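Local coordinates for protein beta-N-acetylhexosaminidase (Arthrobacter aurescens, PDB 3RCN) that probably cleaves terminal non-reducing N-acetyl-D-hexosamine residues from N-acetyl-beta-D-hexosaminides by hydrolysis, at residues R159-M164 / R227-F232. Numbering follows the deposited sequence.
Sequences RFIEVM and REIVAF
Ile-161 meets Ile-229 and Phe-232 where two helices of the catalytic alpha/beta (TIM) barrel, 154-166 and 223-235, lie side by side on the outside of the strands. Segments 159-164 and 227-232 run almost parallel, crossing at -15° with axes 10.8 Å apart, so side chains rather than backbones fill the space between them. Ile-161 can be followed outward. Its CB, pointing at the opposite helix, lies 4.1 Å from both CD1 and CE1 of Phe-232. There it forks. CG2 of Ile-161, anti to the backbone N, reaches the edge of the Phe-232 ring close to the ring plane, 3.7 Å from CD1 of Phe-232. The CG1 branch carries CD1 of Ile-161 off to the side, to 3.8 Å from CG2 of Ile-229, and the two isoleucine side chains cross at about a right angle. Ile-161 also packs on Leu-172 of strand 171-178, joining its own helix to the sheet. Phe-232 has its CG anti to the backbone N (chi1 -168°), which extends the ring toward helix 154-166, where it also touches Leu-158; Ala-117 of the second subunit packs on it as well. An alanine in place of Phe-232 removes the ring beside CB and CG2 of Ile-161 and would probably leave a gap between the helices there. The carboxylate of Glu-162 is held by a salt bridge from OE2 to Arg-236, which also makes a cation-pi contact with Phe-232; the other oxygen, OE1 of Glu-162, approaches the ring obliquely, 4.1 Å from CZ of Phe-232.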
loop_
_atom_site.group_PDB
_atom_site.type_symbol
_atom_site.label_atom_id
_atom_site.label_comp_id
_atom_site.label_asym_id
_atom_site.label_seq_id
_atom_site.Cartn_x
_atom_site.Cartn_y
_atom_site.Cartn_z
ATOM N N ARG A 159 -0.489 6.268 -0.363
ATOM C CA ARG A 159 -1.489 5.975 -1.395
ATOM C C ARG A 159 -2.777 6.749 -1.174
ATOM O O ARG A 159 -3.377 7.270 -2.117
ATOM C CB ARG A 159 -1.779 4.476 -1.471
ATOM C CG ARG A 159 -0.843 3.741 -2.406
ATOM C CD ARG A 159 -1.443 3.662 -3.789
ATOM N NE ARG A 159 -0.852 4.612 -4.707
ATOM C CZ ARG A 159 -1.364 4.900 -5.896
ATOM N NH1 ARG A 159 -2.480 4.313 -6.288
ATOM N NH2 ARG A 159 -0.776 5.791 -6.686
ATOM N N PHE A 160 -3.205 6.820 0.080
ATOM C CA PHE A 160 -4.324 7.671 0.453
ATOM C C PHE A 160 -4.058 9.135 0.071
ATOM O O PHE A 160 -4.950 9.829 -0.422
ATOM C CB PHE A 160 -4.582 7.545 1.953
ATOM C CG PHE A 160 -5.738 8.375 2.450
ATOM C CD1 PHE A 160 -7.039 7.891 2.373
ATOM C CD2 PHE A 160 -5.522 9.635 3.001
ATOM C CE1 PHE A 160 -8.100 8.649 2.822
ATOM C CE2 PHE A 160 -6.583 10.399 3.456
ATOM C CZ PHE A 160 -7.873 9.903 3.367
ATOM N N ILE A 161 -2.828 9.596 0.282
ATOM C CA ILE A 161 -2.457 10.973 -0.050
ATOM C C ILE A 161 -2.505 11.211 -1.561
ATOM O O ILE A 161 -2.935 12.266 -2.022
ATOM C CB ILE A 161 -1.053 11.331 0.480
ATOM C CG1 ILE A 161 -1.105 11.559 1.989
ATOM C CG2 ILE A 161 -0.515 12.563 -0.227
ATOM C CD1 ILE A 161 0.258 11.588 2.664
ATOM N N GLU A 162 -2.077 10.212 -2.326
ATOM C CA GLU A 162 -2.087 10.295 -3.783
ATOM C C GLU A 162 -3.515 10.420 -4.318
ATOM O O GLU A 162 -3.795 11.207 -5.237
ATOM C CB GLU A 162 -1.399 9.062 -4.372
ATOM C CG GLU A 162 -1.232 9.106 -5.877
ATOM C CD GLU A 162 -0.033 9.933 -6.329
ATOM O OE1 GLU A 162 1.049 9.325 -6.502
ATOM O OE2 GLU A 162 -0.171 11.173 -6.524
ATOM N N VAL A 163 -4.421 9.635 -3.737
ATOM C CA VAL A 163 -5.835 9.715 -4.092
ATOM C C VAL A 163 -6.440 11.067 -3.698
ATOM O O VAL A 163 -7.305 11.591 -4.403
ATOM C CB VAL A 163 -6.643 8.566 -3.466
ATOM C CG1 VAL A 163 -8.112 8.729 -3.762
ATOM C CG2 VAL A 163 -6.140 7.212 -3.988
HETATM N N MSE A 164 -5.983 11.633 -2.580
HETATM C CA MSE A 164 -6.431 12.972 -2.167
HETATM C C MSE A 164 -6.063 14.047 -3.186
HETATM O O MSE A 164 -6.884 14.893 -3.534
HETATM C CB MSE A 164 -5.822 13.383 -0.825
HETATM C CG MSE A 164 -6.405 12.728 0.402
HETATM SE SE MSE A 164 -5.477 13.406 1.995
HETATM C CE MSE A 164 -5.881 15.306 1.945
ATOM N N ARG A 227 8.725 12.611 7.996
ATOM C CA ARG A 227 9.349 13.520 7.051
ATOM C C ARG A 227 8.897 13.146 5.645
ATOM O O ARG A 227 8.379 13.982 4.909
ATOM C CB ARG A 227 10.868 13.438 7.147
ATOM C CG ARG A 227 11.451 14.016 8.406
ATOM C CD ARG A 227 12.927 14.401 8.213
ATOM N NE ARG A 227 13.479 15.066 9.397
ATOM C CZ ARG A 227 13.998 14.424 10.443
ATOM N NH1 ARG A 227 14.047 13.094 10.451
ATOM N NH2 ARG A 227 14.470 15.103 11.483
ATOM N N GLU A 228 9.086 11.878 5.291
ATOM C CA GLU A 228 8.679 11.361 3.993
ATOM C C GLU A 228 7.222 11.696 3.673
ATOM O O GLU A 228 6.904 12.200 2.596
ATOM C CB GLU A 228 8.912 9.849 3.922
ATOM C CG GLU A 228 8.564 9.220 2.562
ATOM C CD GLU A 228 8.919 7.712 2.464
ATOM O OE1 GLU A 228 9.188 7.071 3.501
ATOM O OE2 GLU A 228 8.923 7.159 1.339
ATOM N N ILE A 229 6.334 11.424 4.614
ATOM C CA ILE A 229 4.928 11.677 4.387
ATOM C C ILE A 229 4.691 13.160 4.116
ATOM O O ILE A 229 3.908 13.510 3.214
ATOM C CB ILE A 229 4.099 11.235 5.586
ATOM C CG1 ILE A 229 3.942 9.718 5.572
ATOM C CG2 ILE A 229 2.742 11.908 5.554
ATOM C CD1 ILE A 229 3.538 9.130 6.901
ATOM N N VAL A 230 5.377 14.016 4.890
ATOM C CA VAL A 230 5.301 15.463 4.720
ATOM C C VAL A 230 5.844 15.910 3.358
ATOM O O VAL A 230 5.232 16.737 2.674
ATOM C CB VAL A 230 6.037 16.237 5.862
ATOM C CG1 VAL A 230 6.161 17.711 5.514
ATOM C CG2 VAL A 230 5.317 16.077 7.198
ATOM N N ALA A 231 6.994 15.372 2.967
ATOM C CA ALA A 231 7.560 15.655 1.646
ATOM C C ALA A 231 6.677 15.117 0.513
ATOM O O ALA A 231 6.470 15.793 -0.501
ATOM C CB ALA A 231 8.962 15.099 1.538
ATOM N N PHE A 232 6.154 13.908 0.697
ATOM C CA PHE A 232 5.256 13.301 -0.281
ATOM C C PHE A 232 4.032 14.202 -0.464
ATOM O O PHE A 232 3.658 14.534 -1.591
ATOM C CB PHE A 232 4.860 11.880 0.173
ATOM C CG PHE A 232 4.159 11.050 -0.880
ATOM C CD1 PHE A 232 2.778 11.060 -0.991
ATOM C CD2 PHE A 232 4.877 10.218 -1.721
ATOM C CE1 PHE A 232 2.126 10.269 -1.938
ATOM C CE2 PHE A 232 4.233 9.442 -2.685
ATOM C CZ PHE A 232 2.860 9.468 -2.786
#